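Local structure of putative Type I topoisomerase (Deinococcus radiodurans, 3M4A) at residues K265-C270 with V293-Y298; L130-R135 with R239-T244; G200-Q205 with R214-S219. The protein probably relaxes DNA as a type IB topoisomerase, breaking and rejoining a single strand without ATP, and is seen here bound to DNA. One frame throughout, in Å; residues are numbered along the deposited sequence.

Interaction 1. Residues K265-C270 with V293-Y298; sequences KVLVDC and VIFDRY
Leu267 lays its CD2 methyl over one face of the Phe295 ring, 3.7 Å from the ring centroid and 18° off the ring normal, a CH-pi contact. Its other branch bears on the same ring, Leu267 CD1 lying 4.1 Å from Phe295 CG. The CD2 methyl has a second aromatic neighbour, since Leu267 CD2 is 3.7 Å from Tyr298 CD2, and the leucine wedges between two rings of the opposing helix. Tyr298 reaches across because its CG stands trans to the backbone N (chi1 -176°), and the tyrosine and Val266 side chains cross at about a right angle. There Tyr298 OH rests among the valine carbons, 3.4 Å from Val266 CG1, and hydrogen-bonds to Gly255 O. Cys270 adds a sulfur-aromatic contact that approaches the phenyl ring obliquely, with SG 4.0 Å from Phe295 CE1. Replacing Phe295 by an alanine would probably open a gap between the helices, leaving the Leu267 methyls without their aromatic face and Cys270 SG without its ring neighbour. The case illustrates how large apolar side chains bridge helices whose backbones stay apart: the two segment axes approach to 11.3 Å and run roughly antiparallel, at 149°. Helix 235-254 borders the contact, its Ala247 and Tyr250 touching Cys270, while Ala263, one turn before Leu267 on helix 260-278, meets Tyr298.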
loop_
_atom_site.group_PDB
_atom_site.type_symbol
_atom_site.label_atom_id
_atom_site.label_comp_id
_atom_site.label_asym_id
_atom_site.label_seq_id
_atom_site.Cartn_x
_atom_site.Cartn_y
_atom_site.Cartn_z
ATOM N N LYS A 265 -24.393 7.010 -13.714
ATOM C CA LYS A 265 -24.803 7.619 -12.448
ATOM C C LYS A 265 -24.148 6.898 -11.262
ATOM O O LYS A 265 -23.751 7.530 -10.278
ATOM C CB LYS A 265 -26.326 7.558 -12.284
ATOM C CG LYS A 265 -26.845 8.219 -11.001
ATOM C CD LYS A 265 -28.126 7.584 -10.458
ATOM C CE LYS A 265 -27.852 6.328 -9.626
ATOM N NZ LYS A 265 -27.098 6.642 -8.382
ATOM N N VAL A 266 -24.074 5.575 -11.341
ATOM C CA VAL A 266 -23.445 4.792 -10.269
ATOM C C VAL A 266 -21.953 5.134 -10.194
ATOM O O VAL A 266 -21.381 5.259 -9.097
ATOM C CB VAL A 266 -23.630 3.261 -10.455
ATOM C CG1 VAL A 266 -22.953 2.485 -9.301
ATOM C CG2 VAL A 266 -25.119 2.887 -10.551
ATOM N N LEU A 267 -21.326 5.295 -11.353
ATOM C CA LEU A 267 -19.916 5.681 -11.405
ATOM C C LEU A 267 -19.680 7.027 -10.718
ATOM O O LEU A 267 -18.684 7.193 -10.024
ATOM C CB LEU A 267 -19.403 5.712 -12.843
ATOM C CG LEU A 267 -19.330 4.371 -13.578
ATOM C CD1 LEU A 267 -18.720 4.579 -14.954
ATOM C CD2 LEU A 267 -18.528 3.332 -12.783
ATOM N N VAL A 268 -20.589 7.985 -10.908
ATOM C CA VAL A 268 -20.491 9.280 -10.204
ATOM C C VAL A 268 -20.502 9.076 -8.689
ATOM O O VAL A 268 -19.636 9.607 -7.991
ATOM C CB VAL A 268 -21.632 10.258 -10.622
ATOM C CG1 VAL A 268 -21.676 11.489 -9.707
ATOM C CG2 VAL A 268 -21.452 10.666 -12.068
ATOM N N ASP A 269 -21.451 8.291 -8.186
ATOM C CA ASP A 269 -21.542 7.999 -6.753
ATOM C C ASP A 269 -20.279 7.311 -6.234
ATOM O O ASP A 269 -19.806 7.606 -5.134
ATOM C CB ASP A 269 -22.738 7.102 -6.449
ATOM C CG ASP A 269 -24.069 7.822 -6.572
ATOM O OD1 ASP A 269 -24.108 9.069 -6.467
ATOM O OD2 ASP A 269 -25.083 7.121 -6.744
ATOM N N CYS A 270 -19.759 6.384 -7.030
ATOM C CA CYS A 270 -18.535 5.654 -6.697
ATOM C C CYS A 270 -17.345 6.596 -6.534
ATOM O O CYS A 270 -16.647 6.537 -5.517
ATOM C CB CYS A 270 -18.256 4.606 -7.774
ATOM S SG CYS A 270 -16.716 3.689 -7.613
ATOM N N VAL A 293 -9.938 1.017 -16.097
ATOM C CA VAL A 293 -10.312 -0.333 -16.475
ATOM C C VAL A 293 -11.488 -0.859 -15.649
ATOM O O VAL A 293 -12.377 -1.511 -16.178
ATOM C CB VAL A 293 -9.095 -1.285 -16.407
ATOM C CG1 VAL A 293 -9.530 -2.751 -16.589
ATOM C CG2 VAL A 293 -8.063 -0.878 -17.470
ATOM N N ILE A 294 -11.524 -0.548 -14.352
ATOM C CA ILE A 294 -12.599 -0.998 -13.467
ATOM C C ILE A 294 -13.967 -0.463 -13.918
ATOM O O ILE A 294 -14.992 -1.168 -13.874
ATOM C CB ILE A 294 -12.270 -0.586 -11.989
ATOM C CG1 ILE A 294 -11.320 -1.611 -11.359
ATOM C CG2 ILE A 294 -13.520 -0.444 -11.135
ATOM C CD1 ILE A 294 -9.996 -1.768 -12.084
ATOM N N PHE A 295 -13.966 0.805 -14.354
ATOM C CA PHE A 295 -15.168 1.479 -14.865
ATOM C C PHE A 295 -15.581 0.907 -16.229
ATOM O O PHE A 295 -16.761 0.666 -16.454
ATOM C CB PHE A 295 -14.928 2.990 -14.970
ATOM C CG PHE A 295 -14.946 3.714 -13.644
ATOM C CD1 PHE A 295 -14.984 3.025 -12.433
ATOM C CD2 PHE A 295 -14.923 5.095 -13.611
ATOM C CE1 PHE A 295 -15.011 3.709 -11.229
ATOM C CE2 PHE A 295 -14.946 5.786 -12.391
ATOM C CZ PHE A 295 -14.984 5.076 -11.208
ATOM N N ASP A 296 -14.609 0.674 -17.109
ATOM C CA ASP A 296 -14.862 -0.021 -18.391
ATOM C C ASP A 296 -15.589 -1.345 -18.173
ATOM O O ASP A 296 -16.630 -1.619 -18.784
ATOM C CB ASP A 296 -13.567 -0.311 -19.153
ATOM C CG ASP A 296 -12.894 0.934 -19.704
ATOM O OD1 ASP A 296 -13.549 1.993 -19.861
ATOM O OD2 ASP A 296 -11.686 0.832 -19.971
ATOM N N ARG A 297 -15.069 -2.174 -17.269
ATOM C CA ARG A 297 -15.718 -3.447 -17.009
ATOM C C ARG A 297 -17.134 -3.270 -16.475
ATOM O O ARG A 297 -18.066 -3.956 -16.914
ATOM C CB ARG A 297 -14.863 -4.314 -16.080
ATOM C CG ARG A 297 -13.520 -4.685 -16.655
ATOM C CD ARG A 297 -13.568 -5.559 -17.917
ATOM N NE ARG A 297 -12.194 -5.769 -18.336
ATOM C CZ ARG A 297 -11.489 -4.925 -19.093
ATOM N NH1 ARG A 297 -12.052 -3.818 -19.573
ATOM N NH2 ARG A 297 -10.224 -5.178 -19.381
ATOM N N TYR A 298 -17.319 -2.329 -15.550
ATOM C CA TYR A 298 -18.643 -2.062 -15.006
ATOM C C TYR A 298 -19.638 -1.694 -16.105
ATOM O O TYR A 298 -20.765 -2.181 -16.121
ATOM C CB TYR A 298 -18.575 -0.947 -13.958
ATOM C CG TYR A 298 -19.903 -0.692 -13.303
ATOM C CD1 TYR A 298 -20.440 -1.609 -12.399
ATOM C CD2 TYR A 298 -20.649 0.450 -13.610
ATOM C CE1 TYR A 298 -21.667 -1.388 -11.803
ATOM C CE2 TYR A 298 -21.875 0.687 -13.015
ATOM C CZ TYR A 298 -22.386 -0.230 -12.117
ATOM O OH TYR A 298 -23.612 -0.013 -11.527
#

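Interaction 2. Residues L130-R135 with R239-T244. With ACY (acetic acid), chain D.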
loop_
_atom_site.group_PDB
_atom_site.type_symbol
_atom_site.label_atom_id
_atom_site.label_comp_id
_atom_site.label_asym_id
_atom_site.label_seq_id
_atom_site.Cartn_x
_atom_site.Cartn_y
_atom_site.Cartn_z
ATOM N N LEU A 130 -1.387 -0.085 7.821
ATOM C CA LEU A 130 -2.367 1.022 7.756
ATOM C C LEU A 130 -2.408 1.739 6.386
ATOM O O LEU A 130 -3.478 2.087 5.911
ATOM C CB LEU A 130 -2.121 2.019 8.878
ATOM C CG LEU A 130 -2.489 1.477 10.266
ATOM C CD1 LEU A 130 -1.897 2.340 11.375
ATOM C CD2 LEU A 130 -4.024 1.395 10.378
ATOM N N LEU A 131 -1.248 1.933 5.762
ATOM C CA LEU A 131 -1.195 2.479 4.388
ATOM C C LEU A 131 -1.953 1.579 3.420
ATOM O O LEU A 131 -2.705 2.049 2.564
ATOM C CB LEU A 131 0.247 2.616 3.907
ATOM C CG LEU A 131 1.193 3.601 4.572
ATOM C CD1 LEU A 131 2.646 3.427 4.087
ATOM C CD2 LEU A 131 0.703 5.044 4.390
ATOM N N HIS A 132 -1.755 0.267 3.571
ATOM C CA HIS A 132 -2.340 -0.710 2.690
ATOM C C HIS A 132 -3.856 -0.792 2.853
ATOM O O HIS A 132 -4.587 -0.704 1.860
ATOM C CB HIS A 132 -1.696 -2.063 2.971
ATOM C CG HIS A 132 -2.198 -3.189 2.107
ATOM N ND1 HIS A 132 -2.099 -4.501 2.511
ATOM C CD2 HIS A 132 -2.778 -3.210 0.884
ATOM C CE1 HIS A 132 -2.592 -5.286 1.570
ATOM N NE2 HIS A 132 -3.012 -4.529 0.568
ATOM N N VAL A 133 -4.324 -1.002 4.086
ATOM C CA VAL A 133 -5.733 -1.303 4.312
ATOM C C VAL A 133 -6.596 -0.057 4.505
ATOM O O VAL A 133 -7.830 -0.142 4.392
ATOM C CB VAL A 133 -5.950 -2.315 5.495
ATOM C CG1 VAL A 133 -5.039 -3.549 5.329
ATOM C CG2 VAL A 133 -5.731 -1.667 6.842
ATOM N N ALA A 134 -5.979 1.085 4.820
ATOM C CA ALA A 134 -6.733 2.317 5.067
ATOM C C ALA A 134 -6.334 3.525 4.214
ATOM O O ALA A 134 -6.956 4.575 4.339
ATOM C CB ALA A 134 -6.679 2.671 6.550
ATOM N N ARG A 135 -5.321 3.370 3.365
ATOM C CA ARG A 135 -5.069 4.319 2.261
ATOM C C ARG A 135 -4.668 5.702 2.790
ATOM O O ARG A 135 -4.971 6.747 2.189
ATOM C CB ARG A 135 -6.274 4.370 1.327
ATOM C CG ARG A 135 -6.585 3.025 0.681
ATOM C CD ARG A 135 -7.985 2.943 0.075
ATOM N NE ARG A 135 -9.050 3.090 1.063
ATOM C CZ ARG A 135 -9.609 2.083 1.726
ATOM N NH1 ARG A 135 -9.216 0.838 1.534
ATOM N NH2 ARG A 135 -10.575 2.328 2.595
ATOM N N ARG A 239 -2.366 4.085 -2.316
ATOM C CA ARG A 239 -3.562 4.899 -2.508
ATOM C C ARG A 239 -4.201 4.696 -3.877
ATOM O O ARG A 239 -5.418 4.639 -3.980
ATOM C CB ARG A 239 -3.272 6.376 -2.227
ATOM C CG ARG A 239 -3.229 6.642 -0.732
ATOM C CD ARG A 239 -2.606 7.979 -0.391
ATOM N NE ARG A 239 -3.332 9.109 -0.992
ATOM C CZ ARG A 239 -4.458 9.633 -0.509
ATOM N NH1 ARG A 239 -5.040 9.134 0.576
ATOM N NH2 ARG A 239 -5.001 10.678 -1.121
ATOM N N THR A 240 -3.387 4.522 -4.915
ATOM C CA THR A 240 -3.917 4.212 -6.240
ATOM C C THR A 240 -4.478 2.768 -6.286
ATOM O O THR A 240 -5.585 2.546 -6.754
ATOM C CB THR A 240 -2.860 4.418 -7.342
ATOM O OG1 THR A 240 -1.713 3.600 -7.086
ATOM C CG2 THR A 240 -2.433 5.890 -7.418
ATOM N N TRP A 241 -3.735 1.799 -5.760
ATOM C CA TRP A 241 -4.267 0.436 -5.623
ATOM C C TRP A 241 -5.506 0.413 -4.735
ATOM O O TRP A 241 -6.550 -0.114 -5.120
ATOM C CB TRP A 241 -3.206 -0.508 -5.048
ATOM C CG TRP A 241 -3.716 -1.878 -4.726
ATOM C CD1 TRP A 241 -4.014 -2.378 -3.476
ATOM C CD2 TRP A 241 -3.987 -2.934 -5.652
ATOM N NE1 TRP A 241 -4.431 -3.678 -3.576
ATOM C CE2 TRP A 241 -4.442 -4.049 -4.897
ATOM C CE3 TRP A 241 -3.900 -3.055 -7.044
ATOM C CZ2 TRP A 241 -4.808 -5.257 -5.488
ATOM C CZ3 TRP A 241 -4.250 -4.271 -7.630
ATOM C CH2 TRP A 241 -4.711 -5.350 -6.860
ATOM N N GLY A 242 -5.408 0.992 -3.538
ATOM C CA GLY A 242 -6.545 0.996 -2.611
ATOM C C GLY A 242 -7.759 1.758 -3.086
ATOM O O GLY A 242 -8.887 1.298 -2.896
ATOM N N GLY A 243 -7.553 2.912 -3.727
ATOM C CA GLY A 243 -8.660 3.628 -4.363
ATOM C C GLY A 243 -9.383 2.828 -5.440
ATOM O O GLY A 243 -10.604 2.803 -5.485
ATOM N N THR A 244 -8.604 2.151 -6.281
ATOM C CA THR A 244 -9.121 1.296 -7.341
ATOM C C THR A 244 -9.884 0.095 -6.738
ATOM O O THR A 244 -10.987 -0.231 -7.189
ATOM C CB THR A 244 -7.997 0.831 -8.267
ATOM O OG1 THR A 244 -7.402 1.974 -8.899
ATOM C CG2 THR A 244 -8.503 -0.149 -9.341
HETATM C C ACY D . -0.041 -5.345 5.337
HETATM O O ACY D . 0.272 -5.907 6.414
HETATM O OXT ACY D . -1.225 -5.256 4.944
HETATM C CH3 ACY D . 1.050 -4.771 4.485
#
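Arg135 O receives a hydrogen bond from Arg239 NH1 at 2.9 Å, the donor standing almost in line with the carbonyl bond (C=O...N angle 167°). The oxygen lies at the edge of the guanidinium, near its plane, and the aliphatic part of the same arginine closes in alongside, Arg239 CG being 3.4 Å from Arg135 O. A bend at chi3 (60°) turns the Arg239 chain so that NH1 meets this carbonyl, while its NH2 hydrogen-bonds to Leu278 O. Arg135 is the residue at which the chain leaves helix 120-134, taking up positive phi. Its side chain runs over the backbone of helix 235-254, with Arg135 CD 3.4 Å from Gly242 C, and its NE continues to a salt bridge with Asp277. Such close passage depends on a bare backbone, for a beta carbon on Gly242 would come only 2.5 Å from Arg135 CG. The contact fastens the end of one helix to the N-terminal half of helix 235-254 within the catalytic core of the type IB fold, about 10 Å from the bound DNA at the nearest atoms. One turn back on helix 120-134, His132 NE2 and Trp241 NE1 stand 4.5 Å apart and both hydrogen-bond to Glu325 OE2. The other imidazole nitrogen, His132 ND1, donates a nearly straight bond (173°) of 2.7 Å to OXT of an acetic acid molecule, probably a crystallisation additive, which Arg129 also binds.

Interaction 3. Residues G200-Q205 with R214-S219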
loop_
_atom_site.group_PDB
_atom_site.type_symbol
_atom_site.label_atom_id
_atom_site.label_comp_id
_atom_site.label_asym_id
_atom_site.label_seq_id
_atom_site.Cartn_x
_atom_site.Cartn_y
_atom_site.Cartn_z
ATOM N N GLY A 200 2.277 10.427 25.581
ATOM C CA GLY A 200 1.907 11.181 24.382
ATOM C C GLY A 200 2.862 12.332 24.122
ATOM O O GLY A 200 3.898 12.440 24.792
ATOM N N PRO A 201 2.521 13.223 23.179
ATOM C CA PRO A 201 1.304 13.328 22.374
ATOM C C PRO A 201 1.271 12.526 21.060
ATOM O O PRO A 201 0.213 12.437 20.452
ATOM C CB PRO A 201 1.264 14.819 22.037
ATOM C CG PRO A 201 2.692 15.203 21.947
ATOM C CD PRO A 201 3.456 14.326 22.881
ATOM N N TRP A 202 2.398 11.957 20.640
ATOM C CA TRP A 202 2.531 11.352 19.307
ATOM C C TRP A 202 2.110 9.891 19.332
ATOM O O TRP A 202 2.254 9.210 20.349
ATOM C CB TRP A 202 3.970 11.466 18.808
ATOM C CG TRP A 202 4.422 12.877 18.707
ATOM C CD1 TRP A 202 5.273 13.535 19.563
ATOM C CD2 TRP A 202 4.027 13.830 17.724
ATOM N NE1 TRP A 202 5.435 14.834 19.158
ATOM C CE2 TRP A 202 4.689 15.042 18.027
ATOM C CE3 TRP A 202 3.191 13.778 16.600
ATOM C CZ2 TRP A 202 4.534 16.186 17.260
ATOM C CZ3 TRP A 202 3.030 14.925 15.836
ATOM C CH2 TRP A 202 3.708 16.116 16.169
ATOM N N LEU A 203 1.593 9.406 18.202
ATOM C CA LEU A 203 1.036 8.062 18.152
ATOM C C LEU A 203 2.091 6.993 17.841
ATOM O O LEU A 203 2.190 5.996 18.558
ATOM C CB LEU A 203 -0.094 8.006 17.123
ATOM C CG LEU A 203 -0.867 6.685 17.056
ATOM C CD1 LEU A 203 -1.360 6.206 18.434
ATOM C CD2 LEU A 203 -2.044 6.839 16.082
ATOM N N PHE A 204 2.862 7.195 16.768
ATOM C CA PHE A 204 3.762 6.148 16.268
ATOM C C PHE A 204 5.139 6.350 16.859
ATOM O O PHE A 204 5.911 7.200 16.410
ATOM C CB PHE A 204 3.762 6.073 14.732
ATOM C CG PHE A 204 2.436 5.643 14.182
ATOM C CD1 PHE A 204 1.605 6.546 13.555
ATOM C CD2 PHE A 204 1.986 4.331 14.386
ATOM C CE1 PHE A 204 0.359 6.153 13.106
ATOM C CE2 PHE A 204 0.753 3.926 13.930
ATOM C CZ PHE A 204 -0.066 4.828 13.297
ATOM N N GLN A 205 5.391 5.581 17.913
ATOM C CA GLN A 205 6.649 5.594 18.633
ATOM C C GLN A 205 7.167 4.177 18.779
ATOM O O GLN A 205 6.403 3.217 18.777
ATOM C CB GLN A 205 6.436 6.182 20.023
ATOM C CG GLN A 205 5.924 7.614 20.037
ATOM C CD GLN A 205 5.774 8.146 21.448
ATOM O OE1 GLN A 205 6.658 8.846 21.955
ATOM N NE2 GLN A 205 4.674 7.797 22.102
ATOM N N ARG A 214 12.777 5.642 24.120
ATOM C CA ARG A 214 11.568 5.870 23.317
ATOM C C ARG A 214 11.787 6.982 22.291
ATOM O O ARG A 214 12.374 8.012 22.614
ATOM C CB ARG A 214 10.415 6.260 24.248
ATOM C CG ARG A 214 9.069 6.514 23.566
ATOM C CD ARG A 214 7.913 6.537 24.576
ATOM N NE ARG A 214 8.155 7.417 25.724
ATOM C CZ ARG A 214 8.049 8.747 25.712
ATOM N NH1 ARG A 214 7.714 9.401 24.608
ATOM N NH2 ARG A 214 8.297 9.441 26.815
ATOM N N ARG A 215 11.317 6.774 21.058
ATOM C CA ARG A 215 11.372 7.803 20.016
ATOM C C ARG A 215 10.247 7.617 19.005
ATOM O O ARG A 215 9.622 6.559 18.959
ATOM C CB ARG A 215 12.725 7.781 19.290
ATOM C CG ARG A 215 13.040 6.479 18.562
ATOM C CD ARG A 215 14.384 6.511 17.831
ATOM N NE ARG A 215 14.628 5.272 17.096
ATOM C CZ ARG A 215 14.089 4.975 15.912
ATOM N NH1 ARG A 215 13.270 5.833 15.312
ATOM N NH2 ARG A 215 14.366 3.824 15.326
ATOM N N ARG A 216 10.025 8.633 18.180
ATOM C CA ARG A 216 9.027 8.563 17.116
ATOM C C ARG A 216 9.558 7.862 15.879
ATOM O O ARG A 216 10.758 7.896 15.593
ATOM C CB ARG A 216 8.611 9.962 16.680
ATOM C CG ARG A 216 7.709 10.696 17.621
ATOM C CD ARG A 216 7.414 12.076 17.073
ATOM N NE ARG A 216 6.809 11.980 15.749
ATOM C CZ ARG A 216 6.785 12.955 14.845
ATOM N NH1 ARG A 216 7.302 14.154 15.102
ATOM N NH2 ARG A 216 6.227 12.724 13.667
ATOM N N ILE A 217 8.653 7.255 15.118
ATOM C CA ILE A 217 8.937 6.891 13.737
ATOM C C ILE A 217 8.508 8.066 12.846
ATOM O O ILE A 217 7.320 8.403 12.781
ATOM C CB ILE A 217 8.167 5.632 13.280
ATOM C CG1 ILE A 217 8.493 4.435 14.182
ATOM C CG2 ILE A 217 8.468 5.338 11.816
ATOM C CD1 ILE A 217 9.976 4.026 14.189
ATOM N N HIS A 218 9.472 8.688 12.178
ATOM C CA HIS A 218 9.219 9.791 11.265
ATOM C C HIS A 218 9.085 9.294 9.828
ATOM O O HIS A 218 9.459 8.169 9.508
ATOM C CB HIS A 218 10.369 10.809 11.342
ATOM C CG HIS A 218 10.565 11.406 12.705
ATOM N ND1 HIS A 218 10.033 12.622 13.070
ATOM C CD2 HIS A 218 11.258 10.965 13.782
ATOM C CE1 HIS A 218 10.386 12.902 14.313
ATOM N NE2 HIS A 218 11.123 11.909 14.771
ATOM N N SER A 219 8.577 10.156 8.955
ATOM C CA SER A 219 8.381 9.814 7.544
ATOM C C SER A 219 9.638 9.287 6.841
ATOM O O SER A 219 9.567 8.330 6.086
ATOM C CB SER A 219 7.794 11.009 6.778
ATOM O OG SER A 219 8.687 12.119 6.770
HETATM O O HOH W 1 5.681 9.493 14.801
#
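Stacking dominates between Trp202 and Arg216. The guanidinium lies flat on the indole, its plane turned by 14°, and Arg216 CZ sits 4.1 Å from the centroid of the six-membered ring in a cation-pi contact. Arg216 CD rides over the five-membered ring as a CH-pi donor, 3.5 Å from Trp202 CG. The bend of the arginine at chi3 (58°) carries its chain from one ring to the other. Pro201 CG lies over the opposite indole face and His218 CE1 over the opposite guanidinium face, both toward the rim. Asp141 forms a salt bridge to Arg216 NH2 through OD1 and accepts a hydrogen bond from His218 ND1 at OD2.

Direct hydrogen bonds form a second class. Ile217 N donates to Phe204 O over 3.0 Å, from above the carbonyl plane, and Arg214 NH1 donates to Gln205 OE1 over 2.9 Å. The latter acceptor lies at the guanidinium edge, the amide turned by 73° against that plane. Water 1 accepts from Arg216 NE at 2.9 Å and lies 2.8 Å from both Phe204 O and Ile217 O.

A CA-H...O contact, bent at the hydrogen, brings Gln205 CA to 3.1 Å from Arg215 O. Gln205 and Arg216 form an antiparallel non-hydrogen-bonded pair there. This is a two-stranded antiparallel hairpin, strands 205-207 and 214-216, whose outgoing strand leads through His218, the N-cap, into helix 219-230.

How the interactions relate
Following the chain from its N terminus, helix 120-134 brings in the first half of interaction 2, which waits for its partner while 103 residues pass. Within that excursion interaction 3 opens and closes over a short span, joining the two arms of a hairpin. Helix 235-254 then completes interaction 2, and interaction 1 follows in series, closing a mostly helical loop between helices 260-278 and 292-299. One contact is therefore nested, and none cross. Interactions 2 and 3 meet where Leu130 CD1 packs 3.6 Å from Phe204 CZ. Interactions 1 and 3 lie on opposite sides of the chain's centre, with interaction 2 near that centre.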